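Long-range contact in flavodoxin (Lactobacillus reuteri, PDB 5VEG), which binds flavin mononucleotide, is associated with a 1,2-propanediol-utilization microcompartment and probably donates low-potential electrons to redox enzymes: residues Leu31-Val36 with Ala78-Val83. Residues are numbered along the deposited sequence; the frame is centred on the assembly and turned at random.
Sequences LTAHVV and ADILVV
A33 pairs with I80, and so on to V36 with V83, in a parallel arrangement, the axes of strands 31-36 and 80-83 4.8 Å apart at closest. I80 N binds T32 O at 3.0 Å, H34 N binds I80 O, V82 N binds H34 O, and V36 N reaches V82 O over 2.9 Å. Ahead of this regular pairing, the turn leading into strand 80-83 closes on T32. D79 OD2 accepts T32 N at 2.9 Å, met on the anti side of the carboxylate about 28° out of its plane, and weakly takes up the T32 hydroxyl as well. T32 OG1 sits between its own N and carbonyl carbon (chi1 61°), where it also accepts D79 N at 3.0 Å; threonine thus serves as donor and acceptor at once. A lysine in place of D79 would probably leave T32 N without its acceptor and the threonine hydroxyl freer to turn. Small A78 tucks its CB against H34 N, 3.4 Å away. On the face covered by helices 43-56 and 159-176, V35 and V82 lie side by side, V35 CG2 3.8 Å from V82 CB, and small A33 meets the larger I80, CB to CB. On the other face V36 CG2 meets V83 CG2 at 3.7 Å, while H34 NE2 hydrogen-bonds S65 OG of strand 60-66. The chemistry therefore divides along the strands: side-chain polar bonds fix the start of the pair, and apolar branches fill the interior of the flavodoxin sheet, of which 80-85 is the central strand and 31-38 its inner neighbour.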
ATOM      1  N   LEU A  31       3.040  18.130   1.024  1.00 46.81           N
ATOM      2  CA  LEU A  31       2.466  16.837   0.669  1.00 37.20           C
ATOM      3  C   LEU A  31       2.138  16.005   1.903  1.00 35.37           C
ATOM      4  O   LEU A  31       2.911  15.960   2.865  1.00 38.14           O
ATOM      5  CB  LEU A  31       3.410  16.047  -0.239  1.00 47.04           C
ATOM      6  CG  LEU A  31       3.480  16.500  -1.691  1.00 41.04           C
ATOM      7  CD1 LEU A  31       4.428  15.611  -2.499  1.00 42.04           C
ATOM      8  CD2 LEU A  31       2.099  16.515  -2.307  1.00 38.38           C
ATOM      9  N   THR A  32       0.983  15.344   1.860  1.00 35.35           N
ATOM     10  CA  THR A  32       0.562  14.400   2.881  1.00 33.60           C
ATOM     11  C   THR A  32       0.415  13.006   2.272  1.00 33.60           C
ATOM     12  O   THR A  32       0.189  12.852   1.065  1.00 30.95           O
ATOM     13  CB  THR A  32      -0.772  14.816   3.514  1.00 29.79           C
ATOM     14  OG1 THR A  32      -1.778  14.848   2.498  1.00 32.19           O
ATOM     15  CG2 THR A  32      -0.658  16.206   4.148  1.00 36.78           C
ATOM     16  N   ALA A  33       0.537  11.993   3.128  1.00 28.06           N
ATOM     17  CA  ALA A  33       0.373  10.605   2.736  1.00 28.01           C
ATOM     18  C   ALA A  33      -0.255   9.841   3.888  1.00 29.99           C
ATOM     19  O   ALA A  33      -0.030  10.150   5.059  1.00 36.78           O
ATOM     20  CB  ALA A  33       1.703   9.947   2.349  1.00 29.79           C
ATOM     21  N   HIS A  34      -1.060   8.849   3.540  1.00 31.60           N
ATOM     22  CA  HIS A  34      -1.594   7.902   4.506  1.00 29.70           C
ATOM     23  C   HIS A  34      -1.199   6.501   4.057  1.00 27.33           C
ATOM     24  O   HIS A  34      -1.516   6.098   2.934  1.00 25.72           O
ATOM     25  CB  HIS A  34      -3.112   8.052   4.629  1.00 28.47           C
ATOM     26  CG  HIS A  34      -3.666   7.514   5.912  1.00 34.84           C
ATOM     27  ND1 HIS A  34      -4.700   8.122   6.596  1.00 30.79           N
ATOM     28  CD2 HIS A  34      -3.335   6.415   6.629  1.00 31.40           C
ATOM     29  CE1 HIS A  34      -4.983   7.418   7.678  1.00 33.51           C
ATOM     30  NE2 HIS A  34      -4.166   6.379   7.723  1.00 35.98           N
ATOM     31  N   VAL A  35      -0.480   5.777   4.918  1.00 31.98           N
ATOM     32  CA  VAL A  35      -0.087   4.388   4.670  1.00 28.06           C
ATOM     33  C   VAL A  35      -0.893   3.499   5.601  1.00 29.06           C
ATOM     34  O   VAL A  35      -0.787   3.617   6.828  1.00 33.37           O
ATOM     35  CB  VAL A  35       1.422   4.165   4.880  1.00 25.08           C
ATOM     36  CG1 VAL A  35       1.771   2.698   4.706  1.00 28.71           C
ATOM     37  CG2 VAL A  35       2.229   5.020   3.915  1.00 27.85           C
ATOM     38  N   VAL A  36      -1.701   2.613   5.038  1.00 22.22           N
ATOM     39  CA  VAL A  36      -2.378   1.616   5.853  1.00 23.60           C
ATOM     40  C   VAL A  36      -1.733   0.262   5.599  1.00 25.25           C
ATOM     41  O   VAL A  36      -1.262  -0.034   4.494  1.00 27.74           O
ATOM     42  CB  VAL A  36      -3.901   1.556   5.609  1.00 31.37           C
ATOM     43  CG1 VAL A  36      -4.555   2.912   5.965  1.00 36.61           C
ATOM     44  CG2 VAL A  36      -4.205   1.164   4.181  1.00 33.81           C
ATOM     45  N   ALA A  78      -5.428  12.258   2.445  1.00 35.50           N
ATOM     46  CA  ALA A  78      -4.041  12.505   2.058  1.00 31.49           C
ATOM     47  C   ALA A  78      -3.906  12.668   0.544  1.00 31.88           C
ATOM     48  O   ALA A  78      -4.776  12.269  -0.236  1.00 34.68           O
ATOM     49  CB  ALA A  78      -3.130  11.362   2.537  1.00 28.84           C
ATOM     50  N   ASP A  79      -2.794  13.279   0.128  1.00 30.42           N
ATOM     51  CA  ASP A  79      -2.499  13.389  -1.297  1.00 27.03           C
ATOM     52  C   ASP A  79      -1.993  12.066  -1.876  1.00 32.38           C
ATOM     53  O   ASP A  79      -2.247  11.775  -3.045  1.00 30.37           O
ATOM     54  CB  ASP A  79      -1.442  14.459  -1.558  1.00 29.92           C
ATOM     55  CG  ASP A  79      -1.770  15.793  -0.901  1.00 38.18           C
ATOM     56  OD1 ASP A  79      -2.883  16.308  -1.115  1.00 34.70           O
ATOM     57  OD2 ASP A  79      -0.901  16.309  -0.165  1.00 37.95           O
ATOM     58  N   ILE A  80      -1.262  11.284  -1.080  1.00 31.57           N
ATOM     59  CA  ILE A  80      -0.654  10.020  -1.501  1.00 28.26           C
ATOM     60  C   ILE A  80      -1.254   8.910  -0.648  1.00 23.03           C
ATOM     61  O   ILE A  80      -1.286   9.024   0.583  1.00 30.36           O
ATOM     62  CB  ILE A  80       0.880  10.061  -1.359  1.00 29.35           C
ATOM     63  CG1 ILE A  80       1.478  11.089  -2.328  1.00 27.33           C
ATOM     64  CG2 ILE A  80       1.516   8.650  -1.573  1.00 25.36           C
ATOM     65  CD1 ILE A  80       2.974  11.383  -2.097  1.00 22.76           C
ATOM     66  N   LEU A  81      -1.753   7.854  -1.297  1.00 24.45           N
ATOM     67  CA  LEU A  81      -2.427   6.747  -0.622  1.00 27.29           C
ATOM     68  C   LEU A  81      -1.680   5.439  -0.879  1.00 26.40           C
ATOM     69  O   LEU A  81      -1.403   5.102  -2.030  1.00 27.07           O
ATOM     70  CB  LEU A  81      -3.871   6.622  -1.104  1.00 24.41           C
ATOM     71  CG  LEU A  81      -4.604   7.963  -1.155  1.00 27.30           C
ATOM     72  CD1 LEU A  81      -5.904   7.827  -1.917  1.00 26.15           C
ATOM     73  CD2 LEU A  81      -4.825   8.459   0.261  1.00 28.88           C
ATOM     74  N   VAL A  82      -1.382   4.699   0.188  1.00 28.38           N
ATOM     75  CA  VAL A  82      -0.588   3.475   0.122  1.00 26.59           C
ATOM     76  C   VAL A  82      -1.277   2.401   0.950  1.00 26.81           C
ATOM     77  O   VAL A  82      -1.663   2.654   2.096  1.00 26.47           O
ATOM     78  CB  VAL A  82       0.858   3.689   0.620  1.00 28.93           C
ATOM     79  CG1 VAL A  82       1.649   2.353   0.613  1.00 23.60           C
ATOM     80  CG2 VAL A  82       1.562   4.728  -0.234  1.00 25.15           C
ATOM     81  N   VAL A  83      -1.417   1.198   0.372  1.00 26.60           N
ATOM     82  CA  VAL A  83      -1.835  -0.001   1.102  1.00 26.28           C
ATOM     83  C   VAL A  83      -0.708  -1.033   1.061  1.00 29.14           C
ATOM     84  O   VAL A  83      -0.187  -1.361  -0.014  1.00 22.35           O
ATOM     85  CB  VAL A  83      -3.132  -0.602   0.526  1.00 26.12           C
ATOM     86  CG1 VAL A  83      -3.518  -1.856   1.286  1.00 27.24           C
ATOM     87  CG2 VAL A  83      -4.296   0.428   0.574  1.00 23.35           C
TER